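PDB 3FG2: putative rubredoxin reductase from Rhodopseudomonas palustris, which probably uses FAD to pass electrons from NADH to a ferredoxin, as the reductase of the CYP199A2 system. Local coordinates for residues Gly154-Arg162 and His194-His202; His202-Ala211 and Val220-Leu228. One frame throughout, in Å; residues are numbered along the deposited sequence.

Overall arrangement
Both interactions lie on the same side of the chain's centre, their centres about 17 Å apart, in what is probably the NADH-binding domain, whose GxGxxG pattern includes G154 of interaction 1. They follow one another along the chain and share H202, the end of strand 200-202. Interaction 1 sets helix 152-163 against the end of helix 184-196 and the entry to that edge strand; it is largely apolar and partly buried, around A158, I199, L155 and the H194 ring, with one arginine-to-carbonyl bond at its margin. Interaction 2 joins the antiparallel strands that follow, mainly through backbone hydrogen bonds: its inner side is lined by buried V205, I210, V220, L222 and L228, whereas its turn is exposed and hydrated by bound waters.

Interaction 1: Gly154-Arg162 and His194-His202; sequences GLEFAATAR and HSGAGIRMH
L155 meets the imidazole of H194 obliquely, its CB 3.7 Å from H194 NE2, while its CD2 touches M201 CE at 3.6 Å. H194 NE2 is hydrogen-bonded to Q324, which helps fix the ring. One turn on, the CB of A158 and the CD1 of I199 are 4.1 Å apart, and this CD1 also touches the A158 carbonyl. A159 brings its CB to the edge of the H194 ring, 3.9 Å from CE1. The R162 side chain has CG anti to the backbone N (chi1 -179°) and bends at chi2, sliding past I199 so that NE gives a nearly straight bond to A197 O (2.7 Å, 166°), in the guanidinium plane. G198 O lies over one guanidinium face, and R162 NH2 binds a water. A leucine at R162 would probably leave A197 O without this donor and the water without its NH2 partner. Helix 184-196 ends in a Schellman motif, G198 N on S195 O and I199 N on H194 O. Helix 152-163, with G154 in a GxGxxG pattern consistent with dinucleotide binding, makes the Rossmann-type beta-alpha-beta crossover between strands 144-148 and 167-171 and packs on the passage into strand 200-202, an edge strand of their parallel sheet.

Interaction 2: His202-Ala211 and Val220-Leu228; sequences HYGVRATEIA and VVLSDGNTL
H202 and L228 approach from opposite directions, and L228 CD1 sits over one face of the imidazole in a CH-pi contact, 3.7 Å from the ring centroid; H202 NE2 is hydrogen-bonded to D169 OD2. The packed side continues through V205 CG2 on L222 CD1, A207 CB on V220 CG1 (3.8 Å) and I210 CD1 beside V220 CG2. Along the strands the backbones pair antiparallel: V221 N donates to E209 O and T208 N to V221 O, both at 2.8 Å. T208 and E209 together face V221, a classic beta bulge.

The solvent side is polar and hydrated. S223 grips R206 twice: its OG accepts from R206 N (3.0 Å, 167°), and its N donates to R206 O in the carbonyl plane. With chi1 at 48°, OG lies between the backbone N and carbonyl carbon of S223, which turns it to R206. Looser links run through waters, one from S223 OG to G204 O, another from T208 OG1 to L222 O. The type I turn from L222 to G225 overlaps an Asx turn, D224 OD2 accepting from N226 N. E209 runs alongside V221, its OE1 3.6 Å from V221 CG2.

Strand 216-222 is the middle of a three-stranded antiparallel sheet, between 207-213 and 227-229; its inner residues rest on the parallel sheet, L222 and L228 on V171 and V220 on V146.

Interaction 1: Gly154-Arg162 and His194-His202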
# COMPACT_ATOMS: atom_id res chain seq x y z
N GLY A 154 -4.12 -2.01 -9.73
CA GLY A 154 -4.46 -2.24 -11.13
C GLY A 154 -5.93 -2.54 -11.36
O GLY A 154 -6.52 -2.02 -12.31
N LEU A 155 -6.52 -3.37 -10.50
CA LEU A 155 -7.92 -3.74 -10.66
C LEU A 155 -8.86 -2.62 -10.23
O LEU A 155 -9.91 -2.42 -10.84
CB LEU A 155 -8.23 -5.02 -9.89
CG LEU A 155 -7.50 -6.28 -10.41
CD1 LEU A 155 -7.89 -7.49 -9.57
CD2 LEU A 155 -7.86 -6.52 -11.87
N GLU A 156 -8.49 -1.90 -9.18
CA GLU A 156 -9.32 -0.80 -8.72
C GLU A 156 -9.40 0.20 -9.88
O GLU A 156 -10.45 0.78 -10.14
CB GLU A 156 -8.71 -0.16 -7.47
CG GLU A 156 -8.60 -1.13 -6.29
CD GLU A 156 -8.15 -0.47 -5.00
OE1 GLU A 156 -7.54 0.62 -5.04
OE2 GLU A 156 -8.39 -1.06 -3.92
N PHE A 157 -8.28 0.37 -10.59
CA PHE A 157 -8.25 1.29 -11.72
C PHE A 157 -9.05 0.71 -12.89
O PHE A 157 -9.91 1.39 -13.46
CB PHE A 157 -6.81 1.53 -12.20
CG PHE A 157 -6.73 2.16 -13.56
CD1 PHE A 157 -7.04 3.51 -13.74
CD2 PHE A 157 -6.42 1.39 -14.68
CE1 PHE A 157 -7.05 4.08 -15.01
CE2 PHE A 157 -6.42 1.95 -15.96
CZ PHE A 157 -6.75 3.30 -16.12
N ALA A 158 -8.76 -0.53 -13.24
CA ALA A 158 -9.44 -1.19 -14.35
C ALA A 158 -10.96 -1.07 -14.32
O ALA A 158 -11.58 -0.83 -15.35
CB ALA A 158 -9.04 -2.65 -14.40
N ALA A 159 -11.56 -1.27 -13.16
CA ALA A 159 -13.00 -1.18 -13.05
C ALA A 159 -13.47 0.23 -13.39
O ALA A 159 -14.44 0.42 -14.13
CB ALA A 159 -13.45 -1.57 -11.65
N THR A 160 -12.77 1.23 -12.87
CA THR A 160 -13.15 2.60 -13.13
C THR A 160 -12.96 2.98 -14.59
O THR A 160 -13.83 3.62 -15.18
CB THR A 160 -12.38 3.55 -12.21
OG1 THR A 160 -12.84 3.36 -10.87
CG2 THR A 160 -12.61 5.01 -12.62
N ALA A 161 -11.83 2.60 -15.18
CA ALA A 161 -11.59 2.92 -16.59
C ALA A 161 -12.70 2.28 -17.42
O ALA A 161 -13.23 2.88 -18.36
CB ALA A 161 -10.23 2.38 -17.02
N ARG A 162 -13.06 1.05 -17.06
CA ARG A 162 -14.11 0.35 -17.78
C ARG A 162 -15.44 1.08 -17.60
O ARG A 162 -16.20 1.24 -18.56
CB ARG A 162 -14.23 -1.08 -17.26
CG ARG A 162 -15.29 -1.91 -17.98
CD ARG A 162 -15.06 -1.89 -19.47
NE ARG A 162 -16.07 -2.66 -20.18
CZ ARG A 162 -16.26 -2.60 -21.50
NH1 ARG A 162 -15.50 -1.81 -22.24
NH2 ARG A 162 -17.20 -3.35 -22.06
N HIS A 194 -14.99 -8.76 -12.87
CA HIS A 194 -14.34 -7.90 -13.86
C HIS A 194 -14.64 -8.34 -15.28
O HIS A 194 -14.93 -7.52 -16.15
CB HIS A 194 -12.84 -7.85 -13.61
CG HIS A 194 -12.47 -7.06 -12.40
ND1 HIS A 194 -12.97 -5.79 -12.16
CD2 HIS A 194 -11.65 -7.34 -11.36
CE1 HIS A 194 -12.48 -5.34 -11.02
NE2 HIS A 194 -11.67 -6.26 -10.52
N SER A 195 -14.57 -9.65 -15.53
CA SER A 195 -14.87 -10.18 -16.85
C SER A 195 -16.30 -9.79 -17.19
O SER A 195 -16.59 -9.36 -18.31
CB SER A 195 -14.76 -11.71 -16.85
OG SER A 195 -13.42 -12.11 -16.65
N GLY A 196 -17.19 -9.94 -16.21
CA GLY A 196 -18.58 -9.60 -16.41
C GLY A 196 -18.76 -8.14 -16.82
O GLY A 196 -19.72 -7.80 -17.50
N ALA A 197 -17.84 -7.29 -16.40
CA ALA A 197 -17.92 -5.88 -16.73
C ALA A 197 -17.33 -5.63 -18.12
O ALA A 197 -17.32 -4.50 -18.60
CB ALA A 197 -17.18 -5.06 -15.70
N GLY A 198 -16.84 -6.69 -18.75
CA GLY A 198 -16.28 -6.53 -20.08
C GLY A 198 -14.77 -6.34 -20.11
O GLY A 198 -14.21 -5.99 -21.15
N ILE A 199 -14.12 -6.55 -18.97
CA ILE A 199 -12.67 -6.40 -18.90
C ILE A 199 -12.07 -7.74 -19.33
O ILE A 199 -12.46 -8.79 -18.82
CB ILE A 199 -12.24 -6.05 -17.47
CG1 ILE A 199 -12.78 -4.66 -17.11
CG2 ILE A 199 -10.73 -6.14 -17.34
CD1 ILE A 199 -12.64 -4.27 -15.64
N ARG A 200 -11.14 -7.70 -20.28
CA ARG A 200 -10.52 -8.93 -20.77
C ARG A 200 -9.27 -9.24 -19.96
O ARG A 200 -8.30 -8.47 -19.99
CB ARG A 200 -10.13 -8.78 -22.25
CG ARG A 200 -11.05 -7.89 -23.09
CD ARG A 200 -12.24 -8.63 -23.63
NE ARG A 200 -11.84 -9.71 -24.53
CZ ARG A 200 -12.69 -10.52 -25.15
NH1 ARG A 200 -14.00 -10.37 -24.99
NH2 ARG A 200 -12.23 -11.49 -25.94
N MET A 201 -9.29 -10.35 -19.23
CA MET A 201 -8.16 -10.77 -18.42
C MET A 201 -7.21 -11.68 -19.20
O MET A 201 -7.65 -12.56 -19.94
CB MET A 201 -8.65 -11.51 -17.17
CG MET A 201 -8.28 -10.83 -15.88
SD MET A 201 -8.98 -9.16 -15.75
CE MET A 201 -9.32 -9.08 -13.99
N HIS A 202 -5.90 -11.47 -19.03
CA HIS A 202 -4.89 -12.28 -19.71
C HIS A 202 -3.89 -12.79 -18.67
O HIS A 202 -3.19 -12.00 -18.03
CB HIS A 202 -4.16 -11.43 -20.74
CG HIS A 202 -5.07 -10.82 -21.76
ND1 HIS A 202 -5.48 -11.49 -22.89
CD2 HIS A 202 -5.65 -9.60 -21.81
CE1 HIS A 202 -6.27 -10.71 -23.60
NE2 HIS A 202 -6.39 -9.56 -22.97
O HOH W 1 -19.27 -5.03 -21.44

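Interaction 2: His202-Ala211 and Val220-Leu228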
# COMPACT_ATOMS: atom_id res chain seq x y z
N HIS A 202 -5.90 -11.47 -19.03
CA HIS A 202 -4.89 -12.28 -19.71
C HIS A 202 -3.89 -12.79 -18.67
O HIS A 202 -3.19 -12.00 -18.03
CB HIS A 202 -4.16 -11.43 -20.74
CG HIS A 202 -5.07 -10.82 -21.76
ND1 HIS A 202 -5.48 -11.49 -22.89
CD2 HIS A 202 -5.65 -9.60 -21.81
CE1 HIS A 202 -6.27 -10.71 -23.60
NE2 HIS A 202 -6.39 -9.56 -22.97
N TYR A 203 -3.81 -14.10 -18.52
CA TYR A 203 -2.90 -14.70 -17.55
C TYR A 203 -1.70 -15.40 -18.16
O TYR A 203 -1.69 -15.72 -19.35
CB TYR A 203 -3.65 -15.69 -16.66
CG TYR A 203 -4.82 -15.08 -15.93
CD1 TYR A 203 -6.13 -15.30 -16.35
CD2 TYR A 203 -4.60 -14.27 -14.82
CE1 TYR A 203 -7.20 -14.70 -15.68
CE2 TYR A 203 -5.66 -13.68 -14.15
CZ TYR A 203 -6.96 -13.90 -14.59
OH TYR A 203 -8.00 -13.31 -13.91
N GLY A 204 -0.68 -15.63 -17.34
CA GLY A 204 0.52 -16.32 -17.78
C GLY A 204 1.38 -15.59 -18.79
O GLY A 204 2.17 -16.22 -19.49
N VAL A 205 1.26 -14.27 -18.85
CA VAL A 205 2.04 -13.48 -19.79
C VAL A 205 2.68 -12.22 -19.20
O VAL A 205 2.20 -11.65 -18.22
CB VAL A 205 1.16 -13.06 -21.00
CG1 VAL A 205 0.95 -14.27 -21.92
CG2 VAL A 205 -0.20 -12.55 -20.50
N ARG A 206 3.79 -11.80 -19.82
CA ARG A 206 4.53 -10.61 -19.42
C ARG A 206 4.57 -9.69 -20.62
O ARG A 206 4.44 -10.14 -21.76
CB ARG A 206 6.00 -10.92 -19.10
CG ARG A 206 6.29 -11.94 -18.05
CD ARG A 206 7.78 -12.28 -18.10
NE ARG A 206 8.61 -11.09 -17.93
CZ ARG A 206 9.30 -10.81 -16.83
NH1 ARG A 206 9.28 -11.64 -15.79
NH2 ARG A 206 10.01 -9.69 -16.76
N ALA A 207 4.80 -8.40 -20.36
CA ALA A 207 4.93 -7.44 -21.44
C ALA A 207 6.39 -7.57 -21.88
O ALA A 207 7.29 -7.61 -21.04
CB ALA A 207 4.66 -6.03 -20.93
N THR A 208 6.63 -7.68 -23.18
CA THR A 208 7.99 -7.80 -23.69
C THR A 208 8.38 -6.59 -24.52
O THR A 208 9.54 -6.42 -24.86
CB THR A 208 8.16 -9.05 -24.58
OG1 THR A 208 7.24 -8.97 -25.68
CG2 THR A 208 7.89 -10.32 -23.79
N GLU A 209 7.39 -5.75 -24.83
CA GLU A 209 7.61 -4.56 -25.64
C GLU A 209 6.33 -3.73 -25.74
O GLU A 209 5.23 -4.28 -25.69
CB GLU A 209 8.06 -4.99 -27.05
CG GLU A 209 8.01 -3.90 -28.12
CD GLU A 209 8.46 -4.39 -29.50
OE1 GLU A 209 7.94 -5.42 -29.98
OE2 GLU A 209 9.34 -3.75 -30.12
N ILE A 210 6.48 -2.42 -25.84
CA ILE A 210 5.33 -1.53 -25.99
C ILE A 210 5.34 -1.09 -27.45
O ILE A 210 6.21 -0.32 -27.88
CB ILE A 210 5.45 -0.25 -25.13
CG1 ILE A 210 5.50 -0.63 -23.64
CG2 ILE A 210 4.29 0.70 -25.45
CD1 ILE A 210 4.38 -1.54 -23.19
N ALA A 211 4.37 -1.59 -28.22
CA ALA A 211 4.27 -1.25 -29.64
C ALA A 211 3.88 0.22 -29.82
O ALA A 211 2.89 0.69 -29.24
CB ALA A 211 3.26 -2.16 -30.33
N VAL A 220 0.47 -3.48 -26.58
CA VAL A 220 1.43 -4.09 -25.67
C VAL A 220 1.75 -5.50 -26.17
O VAL A 220 0.86 -6.34 -26.31
CB VAL A 220 0.88 -4.16 -24.22
CG1 VAL A 220 1.88 -4.87 -23.32
CG2 VAL A 220 0.64 -2.74 -23.71
N VAL A 221 3.02 -5.75 -26.45
CA VAL A 221 3.45 -7.05 -26.93
C VAL A 221 3.69 -7.97 -25.74
O VAL A 221 4.32 -7.58 -24.75
CB VAL A 221 4.73 -6.94 -27.77
CG1 VAL A 221 5.02 -8.26 -28.47
CG2 VAL A 221 4.59 -5.82 -28.80
N LEU A 222 3.19 -9.20 -25.83
CA LEU A 222 3.32 -10.16 -24.74
C LEU A 222 4.34 -11.26 -25.01
O LEU A 222 4.79 -11.46 -26.14
CB LEU A 222 1.96 -10.80 -24.46
CG LEU A 222 0.81 -9.83 -24.15
CD1 LEU A 222 -0.50 -10.58 -24.10
CD2 LEU A 222 1.08 -9.11 -22.83
N SER A 223 4.69 -11.97 -23.94
CA SER A 223 5.66 -13.07 -24.02
C SER A 223 5.17 -14.26 -24.83
O SER A 223 5.91 -15.22 -25.05
CB SER A 223 6.05 -13.52 -22.61
OG SER A 223 4.90 -13.71 -21.81
N ASP A 224 3.91 -14.24 -25.27
CA ASP A 224 3.44 -15.34 -26.09
C ASP A 224 3.53 -14.94 -27.56
O ASP A 224 3.09 -15.67 -28.45
CB ASP A 224 2.01 -15.76 -25.71
CG ASP A 224 1.01 -14.64 -25.88
OD1 ASP A 224 -0.18 -14.88 -25.59
OD2 ASP A 224 1.41 -13.53 -26.31
N GLY A 225 4.12 -13.77 -27.80
CA GLY A 225 4.29 -13.27 -29.16
C GLY A 225 3.15 -12.40 -29.68
O GLY A 225 3.34 -11.64 -30.62
N ASN A 226 1.99 -12.51 -29.05
CA ASN A 226 0.82 -11.74 -29.46
C ASN A 226 0.89 -10.30 -28.98
O ASN A 226 1.63 -9.97 -28.06
CB ASN A 226 -0.44 -12.41 -28.92
CG ASN A 226 -1.71 -11.63 -29.22
OD1 ASN A 226 -1.95 -11.22 -30.36
ND2 ASN A 226 -2.53 -11.42 -28.20
N THR A 227 0.13 -9.42 -29.63
CA THR A 227 0.12 -8.02 -29.26
C THR A 227 -1.29 -7.57 -28.97
O THR A 227 -2.21 -7.87 -29.73
CB THR A 227 0.68 -7.14 -30.39
OG1 THR A 227 2.08 -7.39 -30.56
CG2 THR A 227 0.46 -5.66 -30.07
N LEU A 228 -1.47 -6.85 -27.87
CA LEU A 228 -2.79 -6.33 -27.51
C LEU A 228 -2.82 -4.85 -27.88
O LEU A 228 -2.07 -4.05 -27.33
CB LEU A 228 -3.05 -6.49 -26.01
CG LEU A 228 -3.15 -7.90 -25.45
CD1 LEU A 228 -3.55 -7.82 -23.98
CD2 LEU A 228 -4.19 -8.70 -26.24
O HOH W 2 4.74 -16.42 -21.02
O HOH W 3 7.22 -11.19 -27.25